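Local atomic coordinates of serine acetyltransferase 1, putative (Entamoeba histolytica, PDB entry 7BW9), a protein that probably catalyses the transfer of an acetyl group to the hydroxyl of serine, a step in cysteine biosynthesis, and binds cysteine. Residues A22-P30 / F46-R56. Numbering follows the deposited sequence.
Sequences AFKSTKQFP and FPDFFTRRDKR
With CG turned away from its own backbone N (chi1 173°) and a bend at chi2 (72°), Gln28 brings its amide to the backbone of Thr51 and Arg53, while Asp48, its CG anti to the carbonyl carbon (chi1 -75°), holds its carboxylate at Ser25. Glutamine suits the first place because its amide both accepts and donates: Gln28 OE1 accepts from Arg53 N at 2.9 Å, and NE2 gives a longer bond to Thr51 O, from above that carbonyl's plane. Arg56 NH2 reaches Thr51 O from the opposite face at 2.6 Å, so two donors grip it. Asp48 OD2 accepts from Ser25 N (3.1 Å) on its anti side, a short acidic side chain suiting a backbone N-H that needs an acceptor, and a water links Phe29 N to Asp48 O. Ser25 OG accepts from Lys27 N, an ST turn. The rings of Phe29 and Phe49 lie side by side, barely overlapping, with Phe29 CE1 3.7 Å from Phe49 CD1; the edge of Phe49 meets Phe23 O. Apolar phenylalanines suit burial against neighbouring helices: Phe49 rests on helix 120-126, Phe23 and Phe46 on helix 96-113, and the loop between helices 2-17 and 36-45 packs on the weakly bonded helical turn about 47-50, with Phe29 edge-to-face with Tyr79 of the second subunit.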
ATOM      1  N   ALA A  22      -2.082 -30.597   8.123  1.00 40.96           N
ATOM      2  CA  ALA A  22      -1.285 -29.526   7.537  1.00 34.09           C
ATOM      3  C   ALA A  22      -1.627 -28.171   8.139  1.00 29.96           C
ATOM      4  O   ALA A  22      -0.792 -27.261   8.124  1.00 36.94           O
ATOM      5  CB  ALA A  22      -1.484 -29.494   6.017  1.00 40.89           C
ATOM      6  N   PHE A  23      -2.843 -28.014   8.661  1.00 30.64           N
ATOM      7  CA  PHE A  23      -3.287 -26.761   9.255  1.00 35.44           C
ATOM      8  C   PHE A  23      -2.948 -26.638  10.727  1.00 41.36           C
ATOM      9  O   PHE A  23      -3.244 -25.599  11.328  1.00 46.19           O
ATOM     10  CB  PHE A  23      -4.797 -26.601   9.082  1.00 33.37           C
ATOM     11  CG  PHE A  23      -5.196 -26.286   7.680  1.00 34.97           C
ATOM     12  CD1 PHE A  23      -5.046 -25.003   7.179  1.00 26.74           C
ATOM     13  CD2 PHE A  23      -5.694 -27.277   6.851  1.00 35.07           C
ATOM     14  CE1 PHE A  23      -5.407 -24.714   5.878  1.00 21.23           C
ATOM     15  CE2 PHE A  23      -6.057 -26.998   5.549  1.00 26.78           C
ATOM     16  CZ  PHE A  23      -5.915 -25.710   5.063  1.00 31.67           C
ATOM     17  N   LYS A  24      -2.355 -27.663  11.325  1.00 45.21           N
ATOM     18  CA  LYS A  24      -2.079 -27.674  12.752  1.00 35.82           C
ATOM     19  C   LYS A  24      -0.596 -27.458  12.987  1.00 41.17           C
ATOM     20  O   LYS A  24       0.236 -27.722  12.114  1.00 51.89           O
ATOM     21  CB  LYS A  24      -2.537 -28.989  13.384  1.00 42.30           C
ATOM     22  CG  LYS A  24      -4.003 -29.280  13.115  1.00 38.60           C
ATOM     23  CD  LYS A  24      -4.401 -30.673  13.551  1.00 38.18           C
ATOM     24  CE  LYS A  24      -5.688 -30.630  14.350  1.00 41.79           C
ATOM     25  NZ  LYS A  24      -6.355 -31.963  14.455  1.00 50.20           N
ATOM     26  N   SER A  25      -0.276 -26.950  14.168  1.00 43.28           N
ATOM     27  CA  SER A  25       1.112 -26.678  14.493  1.00 42.15           C
ATOM     28  C   SER A  25       1.228 -26.582  16.008  1.00 46.65           C
ATOM     29  O   SER A  25       0.372 -25.987  16.673  1.00 44.76           O
ATOM     30  CB  SER A  25       1.596 -25.398  13.802  1.00 40.50           C
ATOM     31  OG  SER A  25       2.676 -24.788  14.484  1.00 36.31           O
ATOM     32  N   THR A  26       2.273 -27.198  16.543  1.00 39.73           N
ATOM     33  CA  THR A  26       2.532 -27.219  17.971  1.00 42.99           C
ATOM     34  C   THR A  26       3.462 -26.107  18.400  1.00 44.08           C
ATOM     35  O   THR A  26       3.887 -26.083  19.556  1.00 49.63           O
ATOM     36  CB  THR A  26       3.132 -28.565  18.366  1.00 45.21           C
ATOM     37  OG1 THR A  26       4.400 -28.720  17.715  1.00 43.42           O
ATOM     38  CG2 THR A  26       2.211 -29.705  17.943  1.00 40.16           C
ATOM     39  N   LYS A  27       3.787 -25.188  17.502  1.00 34.87           N
ATOM     40  CA  LYS A  27       4.820 -24.200  17.752  1.00 38.77           C
ATOM     41  C   LYS A  27       4.215 -22.897  18.259  1.00 39.60           C
ATOM     42  O   LYS A  27       3.005 -22.662  18.187  1.00 42.58           O
ATOM     43  CB  LYS A  27       5.632 -23.970  16.477  1.00 48.09           C
ATOM     44  CG  LYS A  27       5.702 -25.214  15.599  1.00 52.48           C
ATOM     45  CD  LYS A  27       6.963 -25.242  14.765  1.00 49.22           C
ATOM     46  CE  LYS A  27       6.691 -24.807  13.343  1.00 41.45           C
ATOM     47  NZ  LYS A  27       7.806 -25.220  12.456  1.00 48.64           N
ATOM     48  N   GLN A  28       5.084 -22.042  18.783  1.00 36.52           N
ATOM     49  CA  GLN A  28       4.696 -20.764  19.372  1.00 44.22           C
ATOM     50  C   GLN A  28       5.315 -19.655  18.521  1.00 36.50           C
ATOM     51  O   GLN A  28       6.511 -19.376  18.635  1.00 36.83           O
ATOM     52  CB  GLN A  28       5.148 -20.688  20.833  1.00 43.25           C
ATOM     53  CG  GLN A  28       4.941 -19.341  21.503  1.00 39.52           C
ATOM     54  CD  GLN A  28       3.483 -19.064  21.797  1.00 43.78           C
ATOM     55  OE1 GLN A  28       2.957 -19.463  22.837  1.00 43.89           O
ATOM     56  NE2 GLN A  28       2.815 -18.380  20.872  1.00 50.27           N
ATOM     57  N   PHE A  29       4.479 -19.014  17.628  1.00 35.04           N
ATOM     58  CA  PHE A  29       5.027 -17.956  16.786  1.00 32.53           C
ATOM     59  C   PHE A  29       4.934 -16.612  17.489  1.00 24.77           C
ATOM     60  O   PHE A  29       4.069 -16.412  18.342  1.00 29.72           O
ATOM     61  CB  PHE A  29       4.273 -17.873  15.457  1.00 30.42           C
ATOM     62  CG  PHE A  29       4.277 -19.148  14.677  1.00 28.30           C
ATOM     63  CD1 PHE A  29       3.315 -20.124  14.906  1.00 23.73           C
ATOM     64  CD2 PHE A  29       5.235 -19.367  13.692  1.00 36.74           C
ATOM     65  CE1 PHE A  29       3.318 -21.307  14.173  1.00 33.52           C
ATOM     66  CE2 PHE A  29       5.246 -20.539  12.957  1.00 31.50           C
ATOM     67  CZ  PHE A  29       4.285 -21.515  13.199  1.00 35.71           C
ATOM     68  N   PRO A  30       5.806 -15.669  17.152  1.00 32.02           N
ATOM     69  CA  PRO A  30       5.646 -14.308  17.673  1.00 30.53           C
ATOM     70  C   PRO A  30       4.294 -13.729  17.281  1.00 35.50           C
ATOM     71  O   PRO A  30       3.731 -14.049  16.228  1.00 32.09           O
ATOM     72  CB  PRO A  30       6.797 -13.533  17.017  1.00 33.03           C
ATOM     73  CG  PRO A  30       7.801 -14.587  16.646  1.00 35.52           C
ATOM     74  CD  PRO A  30       6.996 -15.802  16.295  1.00 33.64           C
ATOM     75  N   PHE A  46      -7.332 -19.453  13.020  1.00 15.85           N
ATOM     76  CA  PHE A  46      -6.156 -20.319  13.105  1.00 17.74           C
ATOM     77  C   PHE A  46      -5.395 -20.059  14.390  1.00 20.02           C
ATOM     78  O   PHE A  46      -4.275 -19.538  14.369  1.00 17.71           O
ATOM     79  CB  PHE A  46      -5.246 -20.114  11.900  1.00 22.44           C
ATOM     80  CG  PHE A  46      -5.903 -20.402  10.618  1.00 22.14           C
ATOM     81  CD1 PHE A  46      -6.072 -21.709  10.200  1.00 19.22           C
ATOM     82  CD2 PHE A  46      -6.367 -19.365   9.819  1.00 17.58           C
ATOM     83  CE1 PHE A  46      -6.685 -21.986   8.996  1.00 17.97           C
ATOM     84  CE2 PHE A  46      -6.990 -19.635   8.614  1.00 19.22           C
ATOM     85  CZ  PHE A  46      -7.153 -20.952   8.207  1.00 24.19           C
ATOM     86  N   PRO A  47      -5.966 -20.438  15.537  1.00 22.02           N
ATOM     87  CA  PRO A  47      -5.253 -20.217  16.806  1.00 21.22           C
ATOM     88  C   PRO A  47      -3.826 -20.737  16.800  1.00 23.18           C
ATOM     89  O   PRO A  47      -2.936 -20.083  17.356  1.00 25.76           O
ATOM     90  CB  PRO A  47      -6.129 -20.949  17.835  1.00 19.86           C
ATOM     91  CG  PRO A  47      -7.147 -21.750  17.026  1.00 23.22           C
ATOM     92  CD  PRO A  47      -7.316 -20.985  15.751  1.00 18.18           C
ATOM     93  N   ASP A  48      -3.567 -21.874  16.159  1.00 23.70           N
ATOM     94  CA  ASP A  48      -2.222 -22.439  16.238  1.00 27.13           C
ATOM     95  C   ASP A  48      -1.148 -21.495  15.705  1.00 31.25           C
ATOM     96  O   ASP A  48       0.002 -21.580  16.147  1.00 36.14           O
ATOM     97  CB  ASP A  48      -2.158 -23.770  15.494  1.00 30.95           C
ATOM     98  CG  ASP A  48      -2.836 -24.900  16.255  1.00 31.97           C
ATOM     99  OD1 ASP A  48      -3.537 -24.627  17.261  1.00 35.58           O
ATOM    100  OD2 ASP A  48      -2.678 -26.066  15.834  1.00 41.78           O
ATOM    101  N   PHE A  49      -1.492 -20.570  14.805  1.00 25.46           N
ATOM    102  CA  PHE A  49      -0.476 -19.707  14.209  1.00 23.23           C
ATOM    103  C   PHE A  49      -0.446 -18.307  14.793  1.00 22.98           C
ATOM    104  O   PHE A  49       0.496 -17.552  14.506  1.00 28.20           O
ATOM    105  CB  PHE A  49      -0.672 -19.641  12.680  1.00 21.81           C
ATOM    106  CG  PHE A  49      -0.566 -20.987  12.023  1.00 23.12           C
ATOM    107  CD1 PHE A  49       0.658 -21.466  11.594  1.00 29.67           C
ATOM    108  CD2 PHE A  49      -1.678 -21.808  11.907  1.00 25.26           C
ATOM    109  CE1 PHE A  49       0.760 -22.725  11.021  1.00 25.29           C
ATOM    110  CE2 PHE A  49      -1.580 -23.064  11.340  1.00 27.45           C
ATOM    111  CZ  PHE A  49      -0.359 -23.523  10.895  1.00 26.24           C
ATOM    112  N   PHE A  50      -1.426 -17.934  15.606  1.00 20.98           N
ATOM    113  CA  PHE A  50      -1.527 -16.551  16.053  1.00 18.64           C
ATOM    114  C   PHE A  50      -1.684 -16.351  17.557  1.00 21.72           C
ATOM    115  O   PHE A  50      -1.687 -15.197  17.997  1.00 24.79           O
ATOM    116  CB  PHE A  50      -2.705 -15.852  15.352  1.00 21.72           C
ATOM    117  CG  PHE A  50      -2.538 -15.716  13.851  1.00 16.86           C
ATOM    118  CD1 PHE A  50      -1.737 -14.719  13.314  1.00 17.56           C
ATOM    119  CD2 PHE A  50      -3.188 -16.583  12.990  1.00 18.07           C
ATOM    120  CE1 PHE A  50      -1.590 -14.590  11.936  1.00 23.12           C
ATOM    121  CE2 PHE A  50      -3.049 -16.460  11.601  1.00 17.44           C
ATOM    122  CZ  PHE A  50      -2.248 -15.463  11.079  1.00 17.49           C
ATOM    123  N   THR A  51      -1.836 -17.403  18.357  1.00 24.65           N
ATOM    124  CA  THR A  51      -2.097 -17.218  19.779  1.00 26.27           C
ATOM    125  C   THR A  51      -1.011 -17.858  20.627  1.00 26.86           C
ATOM    126  O   THR A  51      -0.349 -18.814  20.208  1.00 30.67           O
ATOM    127  CB  THR A  51      -3.438 -17.823  20.206  1.00 21.06           C
ATOM    128  OG1 THR A  51      -3.398 -19.238  20.012  1.00 19.44           O
ATOM    129  CG2 THR A  51      -4.577 -17.223  19.411  1.00 20.70           C
ATOM    130  N   ARG A  52      -0.876 -17.329  21.846  1.00 26.59           N
ATOM    131  CA  ARG A  52      -0.084 -17.971  22.889  1.00 35.40           C
ATOM    132  C   ARG A  52      -0.634 -19.355  23.213  1.00 31.65           C
ATOM    133  O   ARG A  52      -1.846 -19.547  23.327  1.00 33.13           O
ATOM    134  CB  ARG A  52      -0.096 -17.109  24.147  1.00 42.29           C
ATOM    135  CG  ARG A  52       0.989 -16.061  24.203  1.00 48.12           C
ATOM    136  CD  ARG A  52       0.752 -15.160  25.395  1.00 61.41           C
ATOM    137  NE  ARG A  52       0.551 -15.934  26.622  1.00 69.20           N
ATOM    138  CZ  ARG A  52       0.100 -15.426  27.766  1.00 67.70           C
ATOM    139  NH1 ARG A  52      -0.201 -14.136  27.847  1.00 57.17           N
ATOM    140  NH2 ARG A  52      -0.053 -16.208  28.831  1.00 66.73           N
ATOM    141  N   ARG A  53       0.267 -20.322  23.381  1.00 34.68           N
ATOM    142  CA  ARG A  53      -0.162 -21.710  23.549  1.00 39.92           C
ATOM    143  C   ARG A  53      -1.086 -21.894  24.754  1.00 38.73           C
ATOM    144  O   ARG A  53      -1.932 -22.795  24.749  1.00 38.38           O
ATOM    145  CB  ARG A  53       1.060 -22.617  23.657  1.00 41.41           C
ATOM    146  CG  ARG A  53       1.955 -22.552  22.437  1.00 46.89           C
ATOM    147  CD  ARG A  53       3.268 -23.281  22.656  1.00 52.03           C
ATOM    148  NE  ARG A  53       3.064 -24.694  22.954  1.00 61.52           N
ATOM    149  CZ  ARG A  53       3.949 -25.647  22.679  1.00 67.52           C
ATOM    150  NH1 ARG A  53       5.099 -25.331  22.081  1.00 51.02           N
ATOM    151  NH2 ARG A  53       3.679 -26.915  22.993  1.00 55.23           N
ATOM    152  N   ASP A  54      -0.973 -21.047  25.776  1.00 37.54           N
ATOM    153  CA  ASP A  54      -1.862 -21.126  26.929  1.00 49.88           C
ATOM    154  C   ASP A  54      -3.131 -20.284  26.772  1.00 49.43           C
ATOM    155  O   ASP A  54      -3.749 -19.922  27.779  1.00 47.68           O
ATOM    156  CB  ASP A  54      -1.117 -20.714  28.201  1.00 50.02           C
ATOM    157  CG  ASP A  54      -0.539 -19.322  28.108  1.00 57.33           C
ATOM    158  OD1 ASP A  54      -0.730 -18.672  27.059  1.00 62.98           O
ATOM    159  OD2 ASP A  54       0.113 -18.878  29.075  1.00 53.48           O
ATOM    160  N   LYS A  55      -3.528 -19.957  25.543  1.00 49.94           N
ATOM    161  CA  LYS A  55      -4.769 -19.228  25.285  1.00 42.80           C
ATOM    162  C   LYS A  55      -5.563 -19.907  24.179  1.00 38.16           C
ATOM    163  O   LYS A  55      -6.071 -19.261  23.257  1.00 41.40           O
ATOM    164  CB  LYS A  55      -4.511 -17.768  24.918  1.00 37.11           C
ATOM    165  CG  LYS A  55      -3.466 -17.069  25.767  1.00 45.20           C
ATOM    166  CD  LYS A  55      -4.022 -16.685  27.132  1.00 55.87           C
ATOM    167  CE  LYS A  55      -4.912 -15.447  27.047  1.00 56.86           C
ATOM    168  NZ  LYS A  55      -5.272 -14.934  28.407  1.00 54.32           N
ATOM    169  N   ARG A  56      -5.696 -21.227  24.257  1.00 38.35           N
ATOM    170  CA  ARG A  56      -6.379 -21.979  23.211  1.00 37.57           C
ATOM    171  C   ARG A  56      -7.457 -22.888  23.787  1.00 43.36           C
ATOM    172  O   ARG A  56      -7.687 -23.994  23.293  1.00 52.57           O
ATOM    173  CB  ARG A  56      -5.378 -22.776  22.384  1.00 35.09           C
ATOM    174  CG  ARG A  56      -4.470 -21.897  21.554  1.00 39.16           C
ATOM    175  CD  ARG A  56      -3.360 -22.681  20.907  1.00 29.62           C
ATOM    176  NE  ARG A  56      -2.238 -21.811  20.577  1.00 32.25           N
ATOM    177  CZ  ARG A  56      -1.116 -22.240  20.024  1.00 34.84           C
ATOM    178  NH1 ARG A  56      -0.980 -23.533  19.744  1.00 32.54           N
ATOM    179  NH2 ARG A  56      -0.137 -21.382  19.755  1.00 31.15           N
TER
HETATM  180  O   HOH W   1       1.470 -19.294  17.436  1.00 32.53           O